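Local coordinates for c-di-GMP synthase (Capnocytophaga granulosa, PDB 6WT9), which synthesises the second messenger 3',3'-c-di-GMP from two molecules of GTP in a CBASS antiphage defence system, whose signal leads to death of the infected cell, at residues 233-238 and 244-249; 276-281 and 292-297. One frame throughout, in Å; residues are numbered along the deposited sequence.

Interaction 1. Residues 233-238 and 244-249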
# COMPACT_ATOMS: atom_id res chain seq x y z
N GLN A 233 8.66 -5.86 -5.56
CA GLN A 233 9.40 -7.12 -5.53
C GLN A 233 10.18 -7.28 -4.23
O GLN A 233 10.29 -8.39 -3.70
CB GLN A 233 10.33 -7.20 -6.74
CG GLN A 233 10.85 -8.60 -7.04
CD GLN A 233 12.15 -8.90 -6.32
OE1 GLN A 233 13.02 -8.04 -6.20
NE2 GLN A 233 12.29 -10.14 -5.84
N ARG A 234 10.72 -6.18 -3.69
CA ARG A 234 11.47 -6.26 -2.44
C ARG A 234 10.56 -6.54 -1.25
O ARG A 234 10.93 -7.30 -0.35
CB ARG A 234 12.28 -4.98 -2.22
CG ARG A 234 13.59 -4.95 -2.99
CD ARG A 234 14.43 -3.73 -2.67
NE ARG A 234 15.76 -3.82 -3.29
CZ ARG A 234 16.66 -2.85 -3.30
NH1 ARG A 234 16.39 -1.68 -2.74
NH2 ARG A 234 17.83 -3.04 -3.89
N ILE A 235 9.36 -5.96 -1.24
CA ILE A 235 8.43 -6.20 -0.14
C ILE A 235 7.94 -7.65 -0.17
O ILE A 235 7.90 -8.32 0.87
CB ILE A 235 7.25 -5.21 -0.20
CG1 ILE A 235 7.73 -3.79 0.07
CG2 ILE A 235 6.17 -5.61 0.79
CD1 ILE A 235 6.63 -2.75 -0.02
N ASN A 236 7.57 -8.14 -1.35
CA ASN A 236 7.09 -9.52 -1.46
C ASN A 236 8.18 -10.53 -1.14
O ASN A 236 7.90 -11.58 -0.55
CB ASN A 236 6.53 -9.77 -2.86
CG ASN A 236 5.21 -9.08 -3.10
OD1 ASN A 236 4.47 -8.80 -2.16
ND2 ASN A 236 4.90 -8.80 -4.36
N LYS A 237 9.43 -10.23 -1.51
CA LYS A 237 10.51 -11.18 -1.28
C LYS A 237 10.83 -11.29 0.21
O LYS A 237 10.93 -12.40 0.75
CB LYS A 237 11.74 -10.78 -2.09
CG LYS A 237 12.78 -11.87 -2.26
CD LYS A 237 13.95 -11.70 -1.31
CE LYS A 237 15.09 -12.64 -1.65
NZ LYS A 237 14.66 -14.06 -1.60
N ARG A 238 10.98 -10.15 0.88
CA ARG A 238 11.30 -10.18 2.31
C ARG A 238 10.15 -10.74 3.13
O ARG A 238 10.38 -11.40 4.15
CB ARG A 238 11.66 -8.78 2.79
CG ARG A 238 12.27 -8.74 4.19
CD ARG A 238 12.96 -7.42 4.44
NE ARG A 238 13.95 -7.51 5.51
CZ ARG A 238 14.89 -6.59 5.73
NH1 ARG A 238 14.97 -5.53 4.95
NH2 ARG A 238 15.76 -6.75 6.72
N GLY A 244 5.36 -14.06 5.73
CA GLY A 244 4.29 -13.09 5.80
C GLY A 244 4.38 -12.10 6.94
O GLY A 244 3.50 -11.24 7.05
N ARG A 245 5.43 -12.16 7.77
CA ARG A 245 5.48 -11.30 8.95
C ARG A 245 5.68 -9.83 8.59
O ARG A 245 5.15 -8.95 9.27
CB ARG A 245 6.59 -11.78 9.89
CG ARG A 245 6.26 -13.06 10.63
CD ARG A 245 7.50 -13.66 11.28
NE ARG A 245 7.19 -14.82 12.11
CZ ARG A 245 7.14 -16.06 11.66
NH1 ARG A 245 7.36 -16.32 10.38
NH2 ARG A 245 6.85 -17.06 12.49
N LEU A 246 6.45 -9.55 7.53
CA LEU A 246 6.64 -8.16 7.12
C LEU A 246 5.32 -7.50 6.74
O LEU A 246 5.08 -6.34 7.07
CB LEU A 246 7.63 -8.09 5.95
CG LEU A 246 7.79 -6.70 5.32
CD1 LEU A 246 8.36 -5.71 6.32
CD2 LEU A 246 8.64 -6.76 4.07
N LYS A 247 4.45 -8.23 6.04
CA LYS A 247 3.18 -7.65 5.62
C LYS A 247 2.23 -7.48 6.80
O LYS A 247 1.44 -6.53 6.81
CB LYS A 247 2.54 -8.51 4.53
CG LYS A 247 3.35 -8.55 3.24
CD LYS A 247 2.66 -9.38 2.17
CE LYS A 247 3.54 -9.53 0.95
NZ LYS A 247 2.84 -10.27 -0.14
N LYS A 248 2.28 -8.38 7.79
CA LYS A 248 1.48 -8.20 8.99
C LYS A 248 1.81 -6.87 9.67
O LYS A 248 0.91 -6.12 10.07
CB LYS A 248 1.69 -9.36 9.95
CG LYS A 248 0.85 -10.59 9.66
CD LYS A 248 0.98 -11.62 10.77
CE LYS A 248 0.14 -12.86 10.48
NZ LYS A 248 0.58 -13.54 9.24
N MSE A 249 3.10 -6.57 9.81
CA MSE A 249 3.53 -5.33 10.44
C MSE A 249 3.09 -4.12 9.64
O MSE A 249 2.63 -3.12 10.20
CB MSE A 249 5.05 -5.32 10.62
CG MSE A 249 5.55 -6.27 11.69
SE MSE A 249 7.45 -6.04 12.08
CE MSE A 249 8.17 -6.54 10.34
O HOH W 1 5.19 -12.32 -0.40

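Interaction 2. Residues 276-281 and 292-297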
# COMPACT_ATOMS: atom_id res chain seq x y z
N TYR A 276 10.27 -2.38 6.38
CA TYR A 276 11.31 -3.02 5.59
C TYR A 276 12.70 -2.79 6.19
O TYR A 276 13.61 -3.59 5.94
CB TYR A 276 11.26 -2.50 4.15
CG TYR A 276 12.18 -3.22 3.19
CD1 TYR A 276 11.82 -4.45 2.65
CD2 TYR A 276 13.39 -2.66 2.80
CE1 TYR A 276 12.65 -5.11 1.76
CE2 TYR A 276 14.23 -3.31 1.92
CZ TYR A 276 13.85 -4.54 1.40
OH TYR A 276 14.67 -5.20 0.51
N ASN A 277 12.87 -1.73 6.97
CA ASN A 277 14.16 -1.45 7.58
C ASN A 277 14.47 -2.38 8.75
O ASN A 277 15.64 -2.53 9.11
CB ASN A 277 14.21 0.01 8.04
CG ASN A 277 15.53 0.38 8.70
OD1 ASN A 277 15.66 0.31 9.92
ND2 ASN A 277 16.51 0.77 7.90
N ILE A 278 13.45 -3.00 9.35
CA ILE A 278 13.67 -3.88 10.49
C ILE A 278 14.44 -5.12 10.03
O ILE A 278 14.07 -5.78 9.05
CB ILE A 278 12.34 -4.27 11.14
CG1 ILE A 278 11.58 -3.02 11.58
CG2 ILE A 278 12.58 -5.21 12.32
CD1 ILE A 278 10.19 -3.30 12.10
N GLU A 279 15.51 -5.45 10.76
CA GLU A 279 16.32 -6.61 10.41
C GLU A 279 15.53 -7.90 10.58
O GLU A 279 14.76 -8.05 11.54
CB GLU A 279 17.58 -6.64 11.27
CG GLU A 279 18.51 -5.46 11.05
CD GLU A 279 19.74 -5.48 11.94
OE1 GLU A 279 19.86 -6.42 12.76
OE2 GLU A 279 20.58 -4.57 11.83
N LYS A 280 15.72 -8.82 9.64
CA LYS A 280 14.94 -10.06 9.64
C LYS A 280 15.14 -10.86 10.92
O LYS A 280 14.19 -11.44 11.46
CB LYS A 280 15.32 -10.91 8.43
CG LYS A 280 14.96 -10.30 7.08
CD LYS A 280 15.79 -10.94 5.98
CE LYS A 280 15.80 -12.46 6.10
NZ LYS A 280 16.71 -13.09 5.11
N ASN A 281 16.38 -10.91 11.42
CA ASN A 281 16.70 -11.73 12.59
C ASN A 281 16.00 -11.26 13.86
O ASN A 281 16.02 -11.99 14.85
CB ASN A 281 18.21 -11.76 12.81
CG ASN A 281 18.80 -10.38 13.03
OD1 ASN A 281 18.78 -9.85 14.15
ND2 ASN A 281 19.32 -9.79 11.97
N VAL A 292 4.16 -6.61 17.79
CA VAL A 292 3.83 -5.30 18.33
C VAL A 292 5.00 -4.74 19.14
O VAL A 292 5.40 -3.59 18.91
CB VAL A 292 2.54 -5.34 19.16
CG1 VAL A 292 2.28 -3.99 19.82
CG2 VAL A 292 1.36 -5.74 18.29
N PRO A 293 5.60 -5.49 20.08
CA PRO A 293 6.80 -4.96 20.75
C PRO A 293 7.96 -4.71 19.80
O PRO A 293 8.78 -3.82 20.05
CB PRO A 293 7.14 -6.05 21.78
CG PRO A 293 5.88 -6.80 21.98
CD PRO A 293 5.18 -6.78 20.67
N ILE A 294 8.04 -5.47 18.71
CA ILE A 294 9.11 -5.27 17.74
C ILE A 294 8.88 -3.98 16.96
O ILE A 294 9.82 -3.22 16.69
CB ILE A 294 9.21 -6.49 16.81
CG1 ILE A 294 9.70 -7.70 17.62
CG2 ILE A 294 10.13 -6.21 15.63
CD1 ILE A 294 9.57 -9.01 16.90
N LEU A 295 7.62 -3.70 16.59
CA LEU A 295 7.31 -2.42 15.97
C LEU A 295 7.54 -1.27 16.93
O LEU A 295 7.98 -0.18 16.53
CB LEU A 295 5.87 -2.42 15.46
CG LEU A 295 5.61 -3.24 14.20
CD1 LEU A 295 4.13 -3.30 13.88
CD2 LEU A 295 6.38 -2.65 13.03
N TYR A 296 7.26 -1.48 18.22
CA TYR A 296 7.52 -0.45 19.21
C TYR A 296 9.01 -0.13 19.30
O TYR A 296 9.40 1.04 19.32
CB TYR A 296 6.99 -0.88 20.58
CG TYR A 296 7.34 0.07 21.70
CD1 TYR A 296 6.61 1.23 21.91
CD2 TYR A 296 8.41 -0.19 22.54
CE1 TYR A 296 6.93 2.10 22.92
CE2 TYR A 296 8.74 0.68 23.56
CZ TYR A 296 8.00 1.82 23.75
OH TYR A 296 8.32 2.69 24.76
N GLU A 297 9.85 -1.16 19.34
CA GLU A 297 11.29 -0.94 19.44
C GLU A 297 11.82 -0.20 18.22
O GLU A 297 12.66 0.69 18.34
CB GLU A 297 12.02 -2.27 19.61
CG GLU A 297 13.52 -2.11 19.85
CD GLU A 297 14.32 -3.30 19.39
OE1 GLU A 297 15.46 -3.11 18.92
OE2 GLU A 297 13.81 -4.44 19.49

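Interaction 1. Residues 233-238 and 244-249
L246 pushes one branch of its isobutyl fork against the helix that contains 233-238: CD2 lies 3.6 Å from the backbone O of I235 and 3.9 Å from CB of R238, and meets the methyl CG2 of I235 more loosely at 4.3 Å. With CG anti to the backbone N (chi1 173°), the side chain of L246 reaches across between the helices and meets that of R238 at about a right angle. A branched apolar residue suits this place, since it can press on the aliphatic root of an arginine whose charged end goes to the ring of Y276 in a cation-pi contact.

A polar pair bridges the same two helices. K247, extended beyond CG, brings NZ to OD1 of N236 at 3.0 Å, a hydrogen bond in which the donor stands 39° above the amide carbonyl plane. One water extends the link, accepting from NZ of K247 and donating to O of N236. NZ also bonds weakly to O of T88, and ND2 of N236 weakly to O of M87, both on helix 85-88.

G244 is the N-cap of 245-259, with a positive phi that favours glycine. Two consecutive helices, 228-241 and 245-259, are thus joined by a short turn, the axes of the two segments 9.3 Å apart at 116°, beside the Gly-Ser signature of the nucleotidyltransferase fold, which probably lies near the active site.

Interaction 2. Residues 276-281 and 292-297
The loop that leaves helix 268-276 returns to helix 291-304 through a small apolar contact, and I278 is the loop residue that makes it. Its CB points toward the helix, and its two branches divide the work. The longer one ends in CD1, which meets CD2 of L295 at 4.0 Å; the shorter one, CG2, faces CG2 of I294 at 4.2 Å. This division follows from chi1 of -58°, which sets CG1 beside the backbone N and CG2 anti to it, so that the two arms of the beta-branched side chain diverge toward neighbouring positions on the helix.

I294 and L295 are consecutive, about 100° apart around their helix. CB of I294 points toward the loop, whereas L295 starts off to one side and comes nearer through its terminal methyl, crossing I278 at about a right angle. All these meetings are methyl to methyl, at ordinary van der Waals distances. The arrangement is that of a loop isoleucine packed against two successive residues of a helix, within the mainly helical part of this CD-NTase, away from the mixed sheet that includes the nucleotidyltransferase strands.

Around the contact, M249 of helix 245-259 touches both I278 and L295, and Y283 lies against I278 and I294. Aliphatic side chains suit this place because I278 and L295 are buried; I294 lies nearer the surface. Farther round helix 291-304, Y296 packs on helix 327-347 and its OH is hydrogen-bonded to NZ of K341.

Interactions 1 and 2 follow one another along the chain, with centres about 12 Å apart, and they touch through R238. That arginine, whose root packs in interaction 1, sends NH1 to within 2.6 Å of O of Y276 and NH2 to 3.0 Å from O of I278, reaching carbonyls at the end of helix 268-276 and in the loop that follows. M249, in the second segment of interaction 1, supplies another join by packing on I278 and L295. Interaction 1 makes weak bonds to helix 85-88, at the Gly-Ser signature, and so probably borders the catalytic side; interaction 2 lies farther out, about 18 Å from the chain's centre. Neither contact includes a nucleotide or metal.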